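Local atomic coordinates of amidohydrolase family protein (PDB entry 4I6K), a protein that probably hydrolyses 2-pyrone-4,6-dicarboxylic acid, as a member of the amidohydrolase family. Residues L202-R216 with G238-T252. Residues are numbered along the deposited sequence; the frame is centred on the assembly and turned at random.
Sequences LNVKQHWIKVSGFYR and GFLHKLIWGSDWPHT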
ATOM      1  N   LEU A 202     -15.973  -3.236  -4.987  1.00 44.82           N
ATOM      2  CA  LEU A 202     -15.218  -2.033  -5.282  1.00 51.35           C
ATOM      3  C   LEU A 202     -16.153  -0.922  -5.735  1.00 55.07           C
ATOM      4  O   LEU A 202     -17.059  -1.149  -6.557  1.00 56.68           O
ATOM      5  CB  LEU A 202     -14.176  -2.304  -6.364  1.00 42.43           C
ATOM      6  CG  LEU A 202     -13.018  -3.231  -6.008  1.00 51.68           C
ATOM      7  CD1 LEU A 202     -12.216  -3.539  -7.261  1.00 43.34           C
ATOM      8  CD2 LEU A 202     -12.131  -2.598  -4.944  1.00 49.15           C
ATOM      9  N   ASN A 203     -15.931   0.275  -5.203  1.00 52.01           N
ATOM     10  CA  ASN A 203     -16.723   1.433  -5.614  1.00 51.77           C
ATOM     11  C   ASN A 203     -15.828   2.517  -6.181  1.00 51.83           C
ATOM     12  O   ASN A 203     -14.871   2.944  -5.533  1.00 47.98           O
ATOM     13  CB  ASN A 203     -17.556   1.972  -4.449  1.00 44.67           C
ATOM     14  CG  ASN A 203     -18.586   2.970  -4.897  1.00 51.29           C
ATOM     15  OD1 ASN A 203     -18.241   4.047  -5.400  1.00 46.81           O
ATOM     16  ND2 ASN A 203     -19.870   2.624  -4.727  1.00 40.86           N
ATOM     17  N   VAL A 204     -16.153   3.012  -7.352  1.00 50.63           N
ATOM     18  CA  VAL A 204     -15.284   3.946  -8.016  1.00 51.42           C
ATOM     19  C   VAL A 204     -15.141   5.207  -7.178  1.00 53.06           C
ATOM     20  O   VAL A 204     -14.215   5.959  -7.342  1.00 51.15           O
ATOM     21  CB  VAL A 204     -15.747   4.247  -9.445  1.00 48.93           C
ATOM     22  CG1 VAL A 204     -16.997   5.054  -9.445  1.00 51.74           C
ATOM     23  CG2 VAL A 204     -14.673   4.929 -10.204  1.00 46.41           C
ATOM     24  N   LYS A 205     -16.085   5.438  -6.293  1.00 48.81           N
ATOM     25  CA  LYS A 205     -16.110   6.672  -5.500  1.00 55.54           C
ATOM     26  C   LYS A 205     -15.292   6.577  -4.221  1.00 52.11           C
ATOM     27  O   LYS A 205     -15.171   7.562  -3.493  1.00 47.71           O
ATOM     28  CB  LYS A 205     -17.546   7.055  -5.117  1.00 60.13           C
ATOM     29  CG  LYS A 205     -18.347   7.812  -6.186  1.00 64.99           C
ATOM     30  CD  LYS A 205     -17.762   9.192  -6.441  1.00 63.86           C
ATOM     31  CE  LYS A 205     -18.806  10.283  -6.248  1.00 59.81           C
ATOM     32  NZ  LYS A 205     -20.160   9.841  -6.678  1.00 71.76           N
ATOM     33  N   GLN A 206     -14.751   5.398  -3.926  1.00 52.00           N
ATOM     34  CA  GLN A 206     -14.032   5.235  -2.661  1.00 53.80           C
ATOM     35  C   GLN A 206     -12.735   4.447  -2.697  1.00 51.67           C
ATOM     36  O   GLN A 206     -11.809   4.739  -1.929  1.00 50.98           O
ATOM     37  CB  GLN A 206     -14.921   4.632  -1.581  1.00 44.03           C
ATOM     38  CG  GLN A 206     -14.149   4.415  -0.289  1.00 53.20           C
ATOM     39  CD  GLN A 206     -14.980   3.739   0.777  1.00 46.81           C
ATOM     40  OE1 GLN A 206     -15.768   2.833   0.492  1.00 37.94           O
ATOM     41  NE2 GLN A 206     -14.808   4.175   2.014  1.00 46.61           N
ATOM     42  N   HIS A 207     -12.670   3.436  -3.553  1.00 41.54           N
ATOM     43  CA  HIS A 207     -11.554   2.496  -3.494  1.00 47.57           C
ATOM     44  C   HIS A 207     -10.463   2.770  -4.503  1.00 44.99           C
ATOM     45  O   HIS A 207     -10.750   3.155  -5.631  1.00 53.66           O
ATOM     46  CB  HIS A 207     -12.053   1.068  -3.661  1.00 48.76           C
ATOM     47  CG  HIS A 207     -13.037   0.666  -2.617  1.00 45.06           C
ATOM     48  ND1 HIS A 207     -14.392   0.598  -2.861  1.00 55.47           N
ATOM     49  CD2 HIS A 207     -12.870   0.342  -1.317  1.00 39.69           C
ATOM     50  CE1 HIS A 207     -15.015   0.228  -1.758  1.00 49.78           C
ATOM     51  NE2 HIS A 207     -14.115   0.067  -0.805  1.00 48.56           N
ATOM     52  N   TRP A 208      -9.215   2.566  -4.074  1.00 45.18           N
ATOM     53  CA  TRP A 208      -8.030   2.685  -4.925  1.00 44.96           C
ATOM     54  C   TRP A 208      -7.267   1.370  -4.866  1.00 48.80           C
ATOM     55  O   TRP A 208      -7.226   0.716  -3.814  1.00 50.49           O
ATOM     56  CB  TRP A 208      -7.102   3.803  -4.439  1.00 42.67           C
ATOM     57  CG  TRP A 208      -7.729   5.151  -4.383  1.00 43.79           C
ATOM     58  CD1 TRP A 208      -8.696   5.571  -3.515  1.00 34.00           C
ATOM     59  CD2 TRP A 208      -7.434   6.270  -5.232  1.00 36.76           C
ATOM     60  NE1 TRP A 208      -9.031   6.883  -3.779  1.00 48.32           N
ATOM     61  CE2 TRP A 208      -8.259   7.338  -4.819  1.00 50.04           C
ATOM     62  CE3 TRP A 208      -6.551   6.472  -6.297  1.00 43.77           C
ATOM     63  CZ2 TRP A 208      -8.229   8.590  -5.440  1.00 53.41           C
ATOM     64  CZ3 TRP A 208      -6.523   7.726  -6.916  1.00 52.20           C
ATOM     65  CH2 TRP A 208      -7.357   8.762  -6.486  1.00 51.39           C
ATOM     66  N   ILE A 209      -6.646   0.994  -5.983  1.00 43.62           N
ATOM     67  CA  ILE A 209      -5.838  -0.220  -6.007  1.00 47.37           C
ATOM     68  C   ILE A 209      -4.397   0.039  -6.425  1.00 48.99           C
ATOM     69  O   ILE A 209      -4.135   0.745  -7.416  1.00 45.95           O
ATOM     70  CB  ILE A 209      -6.425  -1.271  -6.945  1.00 43.44           C
ATOM     71  CG1 ILE A 209      -7.859  -1.577  -6.542  1.00 43.29           C
ATOM     72  CG2 ILE A 209      -5.574  -2.519  -6.896  1.00 46.95           C
ATOM     73  CD1 ILE A 209      -8.656  -2.230  -7.631  1.00 56.28           C
ATOM     74  N   LYS A 210      -3.469  -0.533  -5.656  1.00 45.28           N
ATOM     75  CA  LYS A 210      -2.046  -0.454  -5.957  1.00 40.17           C
ATOM     76  C   LYS A 210      -1.681  -1.599  -6.887  1.00 39.78           C
ATOM     77  O   LYS A 210      -1.956  -2.754  -6.571  1.00 44.03           O
ATOM     78  CB  LYS A 210      -1.212  -0.548  -4.674  1.00 37.67           C
ATOM     79  CG  LYS A 210      -1.566   0.458  -3.584  1.00 43.84           C
ATOM     80  CD  LYS A 210      -0.298   0.974  -2.924  1.00 40.75           C
ATOM     81  CE  LYS A 210      -0.562   1.537  -1.551  1.00 51.54           C
ATOM     82  NZ  LYS A 210       0.687   2.128  -0.977  1.00 40.18           N
ATOM     83  N   VAL A 211      -1.066  -1.285  -8.030  1.00 45.00           N
ATOM     84  CA  VAL A 211      -0.629  -2.331  -8.965  1.00 38.87           C
ATOM     85  C   VAL A 211       0.841  -2.672  -8.719  1.00 41.11           C
ATOM     86  O   VAL A 211       1.649  -2.752  -9.641  1.00 50.07           O
ATOM     87  CB  VAL A 211      -0.861  -1.950 -10.455  1.00 44.60           C
ATOM     88  CG1 VAL A 211      -2.364  -1.879 -10.786  1.00 42.72           C
ATOM     89  CG2 VAL A 211      -0.164  -0.632 -10.806  1.00 42.22           C
ATOM     90  N   SER A 212       1.168  -2.882  -7.451  1.00 45.90           N
ATOM     91  CA  SER A 212       2.525  -3.130  -7.018  1.00 33.48           C
ATOM     92  C   SER A 212       2.627  -4.580  -6.630  1.00 39.97           C
ATOM     93  O   SER A 212       1.605  -5.257  -6.487  1.00 40.73           O
ATOM     94  CB  SER A 212       2.802  -2.294  -5.775  1.00 40.60           C
ATOM     95  OG  SER A 212       1.884  -2.625  -4.741  1.00 40.40           O
ATOM     96  N   GLY A 213       3.859  -5.048  -6.433  1.00 39.20           N
ATOM     97  CA  GLY A 213       4.099  -6.358  -5.826  1.00 48.37           C
ATOM     98  C   GLY A 213       3.520  -7.539  -6.588  1.00 41.59           C
ATOM     99  O   GLY A 213       3.138  -8.546  -5.984  1.00 42.38           O
ATOM    100  N   PHE A 214       3.476  -7.429  -7.913  1.00 43.95           N
ATOM    101  CA  PHE A 214       2.998  -8.532  -8.740  1.00 44.74           C
ATOM    102  C   PHE A 214       3.636  -9.833  -8.281  1.00 49.42           C
ATOM    103  O   PHE A 214       3.024 -10.897  -8.374  1.00 53.86           O
ATOM    104  CB  PHE A 214       3.368  -8.310 -10.196  1.00 53.18           C
ATOM    105  CG  PHE A 214       4.827  -8.543 -10.478  1.00 58.75           C
ATOM    106  CD1 PHE A 214       5.279  -9.792 -10.875  1.00 59.81           C
ATOM    107  CD2 PHE A 214       5.749  -7.521 -10.310  1.00 55.34           C
ATOM    108  CE1 PHE A 214       6.620 -10.014 -11.122  1.00 55.25           C
ATOM    109  CE2 PHE A 214       7.099  -7.730 -10.553  1.00 53.06           C
ATOM    110  CZ  PHE A 214       7.535  -8.976 -10.964  1.00 56.06           C
ATOM    111  N   TYR A 215       4.872  -9.751  -7.792  1.00 52.17           N
ATOM    112  CA  TYR A 215       5.613 -10.953  -7.397  1.00 53.58           C
ATOM    113  C   TYR A 215       5.127 -11.593  -6.094  1.00 54.67           C
ATOM    114  O   TYR A 215       5.666 -12.626  -5.687  1.00 61.40           O
ATOM    115  CB  TYR A 215       7.118 -10.670  -7.306  1.00 38.30           C
ATOM    116  CG  TYR A 215       7.436  -9.498  -6.415  1.00 49.34           C
ATOM    117  CD1 TYR A 215       7.655  -8.233  -6.961  1.00 53.19           C
ATOM    118  CD2 TYR A 215       7.487  -9.643  -5.024  1.00 37.98           C
ATOM    119  CE1 TYR A 215       7.935  -7.148  -6.157  1.00 47.05           C
ATOM    120  CE2 TYR A 215       7.777  -8.561  -4.208  1.00 46.95           C
ATOM    121  CZ  TYR A 215       7.995  -7.315  -4.785  1.00 42.40           C
ATOM    122  OH  TYR A 215       8.272  -6.226  -3.996  1.00 50.91           O
ATOM    123  N   ARG A 216       4.132 -10.995  -5.432  1.00 53.77           N
ATOM    124  CA  ARG A 216       3.522 -11.650  -4.257  1.00 52.53           C
ATOM    125  C   ARG A 216       2.298 -12.472  -4.660  1.00 46.52           C
ATOM    126  O   ARG A 216       1.598 -13.066  -3.825  1.00 49.13           O
ATOM    127  CB  ARG A 216       3.157 -10.630  -3.176  1.00 50.65           C
ATOM    128  CG  ARG A 216       4.314  -9.730  -2.789  1.00 58.27           C
ATOM    129  CD  ARG A 216       4.060  -9.005  -1.480  1.00 42.75           C
ATOM    130  NE  ARG A 216       5.188  -8.148  -1.115  1.00 54.95           N
ATOM    131  CZ  ARG A 216       6.267  -8.568  -0.461  1.00 53.54           C
ATOM    132  NH1 ARG A 216       7.246  -7.718  -0.170  1.00 45.97           N
ATOM    133  NH2 ARG A 216       6.370  -9.841  -0.102  1.00 56.99           N
ATOM    134  N   GLY A 238     -13.955   0.269 -14.806  1.00 46.36           N
ATOM    135  CA  GLY A 238     -13.949   1.735 -14.781  1.00 49.10           C
ATOM    136  C   GLY A 238     -13.018   2.399 -13.767  1.00 52.58           C
ATOM    137  O   GLY A 238     -13.191   3.580 -13.436  1.00 52.82           O
ATOM    138  N   PHE A 239     -12.014   1.661 -13.292  1.00 48.82           N
ATOM    139  CA  PHE A 239     -11.167   2.119 -12.191  1.00 43.84           C
ATOM    140  C   PHE A 239      -9.760   2.627 -12.588  1.00 52.38           C
ATOM    141  O   PHE A 239      -8.864   2.735 -11.738  1.00 47.55           O
ATOM    142  CB  PHE A 239     -11.046   1.018 -11.129  1.00 46.76           C
ATOM    143  CG  PHE A 239     -12.315   0.782 -10.345  1.00 51.64           C
ATOM    144  CD1 PHE A 239     -12.422   1.205  -9.028  1.00 47.48           C
ATOM    145  CD2 PHE A 239     -13.403   0.138 -10.925  1.00 43.23           C
ATOM    146  CE1 PHE A 239     -13.596   1.000  -8.300  1.00 42.96           C
ATOM    147  CE2 PHE A 239     -14.567  -0.073 -10.203  1.00 46.72           C
ATOM    148  CZ  PHE A 239     -14.664   0.364  -8.886  1.00 44.19           C
ATOM    149  N   LEU A 240      -9.565   2.945 -13.862  1.00 44.82           N
ATOM    150  CA  LEU A 240      -8.276   3.473 -14.330  1.00 45.44           C
ATOM    151  C   LEU A 240      -7.720   4.646 -13.515  1.00 48.76           C
ATOM    152  O   LEU A 240      -6.504   4.764 -13.353  1.00 47.00           O
ATOM    153  CB  LEU A 240      -8.369   3.912 -15.793  1.00 47.81           C
ATOM    154  CG  LEU A 240      -6.999   4.079 -16.434  1.00 48.90           C
ATOM    155  CD1 LEU A 240      -6.222   2.753 -16.312  1.00 44.01           C
ATOM    156  CD2 LEU A 240      -7.154   4.516 -17.881  1.00 53.55           C
ATOM    157  N   HIS A 241      -8.594   5.528 -13.033  1.00 48.85           N
ATOM    158  CA  HIS A 241      -8.139   6.727 -12.323  1.00 48.38           C
ATOM    159  C   HIS A 241      -8.028   6.459 -10.835  1.00 45.20           C
ATOM    160  O   HIS A 241      -7.690   7.340 -10.044  1.00 48.87           O
ATOM    161  CB  HIS A 241      -9.045   7.926 -12.620  1.00 46.42           C
ATOM    162  CG  HIS A 241      -9.109   8.256 -14.073  1.00 56.58           C
ATOM    163  ND1 HIS A 241      -8.503   9.370 -14.609  1.00 58.48           N
ATOM    164  CD2 HIS A 241      -9.654   7.584 -15.115  1.00 57.48           C
ATOM    165  CE1 HIS A 241      -8.695   9.384 -15.917  1.00 53.81           C
ATOM    166  NE2 HIS A 241      -9.390   8.312 -16.249  1.00 47.27           N
ATOM    167  N   LYS A 242      -8.278   5.213 -10.467  1.00 43.24           N
ATOM    168  CA  LYS A 242      -8.177   4.806  -9.084  1.00 43.94           C
ATOM    169  C   LYS A 242      -6.929   3.947  -8.869  1.00 43.78           C
ATOM    170  O   LYS A 242      -6.703   3.411  -7.785  1.00 45.92           O
ATOM    171  CB  LYS A 242      -9.439   4.040  -8.687  1.00 47.35           C
ATOM    172  CG  LYS A 242     -10.748   4.769  -9.023  1.00 47.23           C
ATOM    173  CD  LYS A 242     -10.773   6.217  -8.524  1.00 42.12           C
ATOM    174  CE  LYS A 242     -10.548   6.311  -6.997  1.00 45.93           C
ATOM    175  NZ  LYS A 242     -11.682   5.783  -6.156  1.00 38.87           N
ATOM    176  N   LEU A 243      -6.118   3.822  -9.908  1.00 43.41           N
ATOM    177  CA  LEU A 243      -4.979   2.919  -9.850  1.00 45.91           C
ATOM    178  C   LEU A 243      -3.690   3.668  -9.574  1.00 45.56           C
ATOM    179  O   LEU A 243      -3.445   4.726 -10.149  1.00 54.55           O
ATOM    180  CB  LEU A 243      -4.852   2.140 -11.154  1.00 39.19           C
ATOM    181  CG  LEU A 243      -6.045   1.242 -11.507  1.00 49.91           C
ATOM    182  CD1 LEU A 243      -5.759   0.440 -12.789  1.00 36.51           C
ATOM    183  CD2 LEU A 243      -6.391   0.325 -10.329  1.00 39.45           C
ATOM    184  N   ILE A 244      -2.874   3.119  -8.683  1.00 45.33           N
ATOM    185  CA  ILE A 244      -1.547   3.677  -8.427  1.00 47.47           C
ATOM    186  C   ILE A 244      -0.476   2.582  -8.358  1.00 47.93           C
ATOM    187  O   ILE A 244      -0.785   1.400  -8.151  1.00 51.43           O
ATOM    188  CB  ILE A 244      -1.499   4.621  -7.176  1.00 42.05           C
ATOM    189  CG1 ILE A 244      -1.832   3.878  -5.880  1.00 49.47           C
ATOM    190  CG2 ILE A 244      -2.413   5.844  -7.366  1.00 44.71           C
ATOM    191  CD1 ILE A 244      -3.298   3.887  -5.529  1.00 61.32           C
ATOM    192  N   TRP A 245       0.780   2.975  -8.562  1.00 53.09           N
ATOM    193  CA  TRP A 245       1.887   2.015  -8.563  1.00 54.49           C
ATOM    194  C   TRP A 245       2.872   2.182  -7.413  1.00 50.78           C
ATOM    195  O   TRP A 245       3.099   3.290  -6.923  1.00 48.45           O
ATOM    196  CB  TRP A 245       2.673   2.085  -9.870  1.00 50.16           C
ATOM    197  CG  TRP A 245       3.802   1.103  -9.907  1.00 53.40           C
ATOM    198  CD1 TRP A 245       3.726  -0.225 -10.212  1.00 46.80           C
ATOM    199  CD2 TRP A 245       5.173   1.369  -9.608  1.00 49.25           C
ATOM    200  NE1 TRP A 245       4.970  -0.800 -10.133  1.00 43.59           N
ATOM    201  CE2 TRP A 245       5.877   0.162  -9.769  1.00 53.69           C
ATOM    202  CE3 TRP A 245       5.880   2.519  -9.234  1.00 58.29           C
ATOM    203  CZ2 TRP A 245       7.252   0.070  -9.565  1.00 52.77           C
ATOM    204  CZ3 TRP A 245       7.251   2.422  -9.028  1.00 58.10           C
ATOM    205  CH2 TRP A 245       7.917   1.210  -9.192  1.00 52.38           C
ATOM    206  N   GLY A 246       3.473   1.067  -7.014  1.00 41.94           N
ATOM    207  CA  GLY A 246       4.523   1.089  -6.015  1.00 47.11           C
ATOM    208  C   GLY A 246       5.584   0.063  -6.325  1.00 47.09           C
ATOM    209  O   GLY A 246       5.292  -1.038  -6.805  1.00 48.52           O
ATOM    210  N   SER A 247       6.825   0.423  -6.049  1.00 46.45           N
ATOM    211  CA  SER A 247       7.934  -0.503  -6.213  1.00 44.65           C
ATOM    212  C   SER A 247       7.831  -1.663  -5.217  1.00 41.44           C
ATOM    213  O   SER A 247       8.283  -2.773  -5.498  1.00 51.86           O
ATOM    214  CB  SER A 247       9.274   0.227  -6.003  1.00 56.06           C
ATOM    215  OG  SER A 247       9.511   0.505  -4.617  1.00 45.80           O
ATOM    216  N   ASP A 248       7.245  -1.393  -4.055  1.00 44.76           N
ATOM    217  CA  ASP A 248       7.354  -2.295  -2.914  1.00 41.38           C
ATOM    218  C   ASP A 248       8.810  -2.652  -2.622  1.00 46.68           C
ATOM    219  O   ASP A 248       9.108  -3.747  -2.147  1.00 41.62           O
ATOM    220  CB  ASP A 248       6.541  -3.568  -3.157  1.00 41.08           C
ATOM    221  CG  ASP A 248       6.419  -4.428  -1.914  1.00 42.98           C
ATOM    222  OD1 ASP A 248       7.021  -5.521  -1.885  1.00 49.10           O
ATOM    223  OD2 ASP A 248       5.719  -4.010  -0.967  1.00 38.64           O
ATOM    224  N   TRP A 249       9.711  -1.717  -2.908  1.00 44.40           N
ATOM    225  CA  TRP A 249      11.081  -1.784  -2.402  1.00 49.77           C
ATOM    226  C   TRP A 249      11.098  -1.799  -0.852  1.00 50.02           C
ATOM    227  O   TRP A 249      10.301  -1.113  -0.207  1.00 45.92           O
ATOM    228  CB  TRP A 249      11.886  -0.604  -2.953  1.00 43.22           C
ATOM    229  CG  TRP A 249      13.319  -0.629  -2.559  1.00 54.89           C
ATOM    230  CD1 TRP A 249      14.340  -1.262  -3.209  1.00 43.13           C
ATOM    231  CD2 TRP A 249      13.904   0.008  -1.408  1.00 40.44           C
ATOM    232  NE1 TRP A 249      15.524  -1.047  -2.545  1.00 58.33           N
ATOM    233  CE2 TRP A 249      15.283  -0.275  -1.434  1.00 61.83           C
ATOM    234  CE3 TRP A 249      13.392   0.787  -0.366  1.00 41.28           C
ATOM    235  CZ2 TRP A 249      16.159   0.191  -0.448  1.00 64.33           C
ATOM    236  CZ3 TRP A 249      14.264   1.252   0.610  1.00 50.35           C
ATOM    237  CH2 TRP A 249      15.629   0.948   0.565  1.00 50.98           C
ATOM    238  N   PRO A 250      12.017  -2.570  -0.240  1.00 49.54           N
ATOM    239  CA  PRO A 250      13.087  -3.345  -0.845  1.00 45.42           C
ATOM    240  C   PRO A 250      12.700  -4.798  -1.078  1.00 46.61           C
ATOM    241  O   PRO A 250      13.552  -5.676  -0.950  1.00 47.24           O
ATOM    242  CB  PRO A 250      14.163  -3.300   0.230  1.00 46.77           C
ATOM    243  CG  PRO A 250      13.353  -3.404   1.515  1.00 50.74           C
ATOM    244  CD  PRO A 250      12.026  -2.706   1.230  1.00 44.68           C
ATOM    245  N   HIS A 251      11.427  -5.049  -1.379  1.00 43.10           N
ATOM    246  CA  HIS A 251      10.980  -6.365  -1.872  1.00 47.32           C
ATOM    247  C   HIS A 251      11.308  -7.476  -0.912  1.00 42.83           C
ATOM    248  O   HIS A 251      11.978  -8.443  -1.290  1.00 47.76           O
ATOM    249  CB  HIS A 251      11.602  -6.669  -3.244  1.00 43.07           C
ATOM    250  CG  HIS A 251      11.684  -5.466  -4.132  1.00 44.85           C
ATOM    251  ND1 HIS A 251      12.882  -4.886  -4.498  1.00 49.59           N
ATOM    252  CD2 HIS A 251      10.713  -4.695  -4.677  1.00 35.07           C
ATOM    253  CE1 HIS A 251      12.645  -3.825  -5.250  1.00 49.21           C
ATOM    254  NE2 HIS A 251      11.337  -3.686  -5.371  1.00 50.77           N
ATOM    255  N   THR A 252      10.831  -7.336   0.325  1.00 47.95           N
ATOM    256  CA  THR A 252      11.166  -8.269   1.415  1.00 46.41           C
ATOM    257  C   THR A 252      10.799  -9.718   1.113  1.00 51.21           C
ATOM    258  O   THR A 252       9.721  -9.993   0.573  1.00 50.92           O
ATOM    259  CB  THR A 252      10.474  -7.879   2.750  1.00 45.09           C
ATOM    260  OG1 THR A 252       9.093  -7.537   2.513  1.00 49.75           O
ATOM    261  CG2 THR A 252      11.211  -6.709   3.423  1.00 42.39           C
TER
HETATM  262  O   HOH W   1     -12.066   7.657  -3.831  1.00 55.82           O
HETATM  263  O   HOH W   2       8.840  -4.873   0.377  1.00 53.14           O
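I209 and K210 of strand 207-210 pair in parallel with L243 and I244 of strand 243-244, the last two strands of the amidohydrolase (beta/alpha)8 barrel, which helix 222-237 links in a beta-alpha-beta crossover. I209 N donates to K242 O, I209 O accepts from I244 N, and V211 N reaches I244 O at 2.7 Å. I209 and L243, apolar and buried, share one face of the sheet, with I209 CB against L243 CD2. K210 and I244 share the other, where the ammonium of K210 runs on to E154, T30 and H31 and branched I244 sets CD1 against W208 CB.

Before the strands, K242 folds back on itself, each torsion from chi1 to chi4 lying between -50° and -70°. This coil sets CE over the face of the W208 indole, 3.5 Å from the centroid of the five-membered ring, a CH-pi contact, while NZ adds a cation-pi contact over the same face. A long flexible chain with a charged end suits the place: NZ donates to V204 O and H207 O, both at 2.8 Å and from above the carbonyl planes, and to a water. Nearby, V204 CB lies over the F239 ring toward its rim, and L202 CB meets F239 CZ.

Beyond the strands the contact continues to a site beside a bound citrate, probably from the crystallisation liquor. D248, with CG anti to the backbone N (chi1 -170°), turns its carboxylate to Y215 and R216. Y215 brings its hydroxyl to the edge of the H251 imidazole, OH lying 3.0 Å from H251 CD2. R216, extended from CG to NE, makes a salt bridge to D248 and a longer bond to the hydroxyl of T252, which Y47 also holds. An aspartate suits this spot because one oxygen can offer both lone pairs: D248 OD1 takes two strong bonds, from Y215 OH at 2.6 Å on its anti lone pair and from R216 NH1 at 2.8 Å on its syn lone pair.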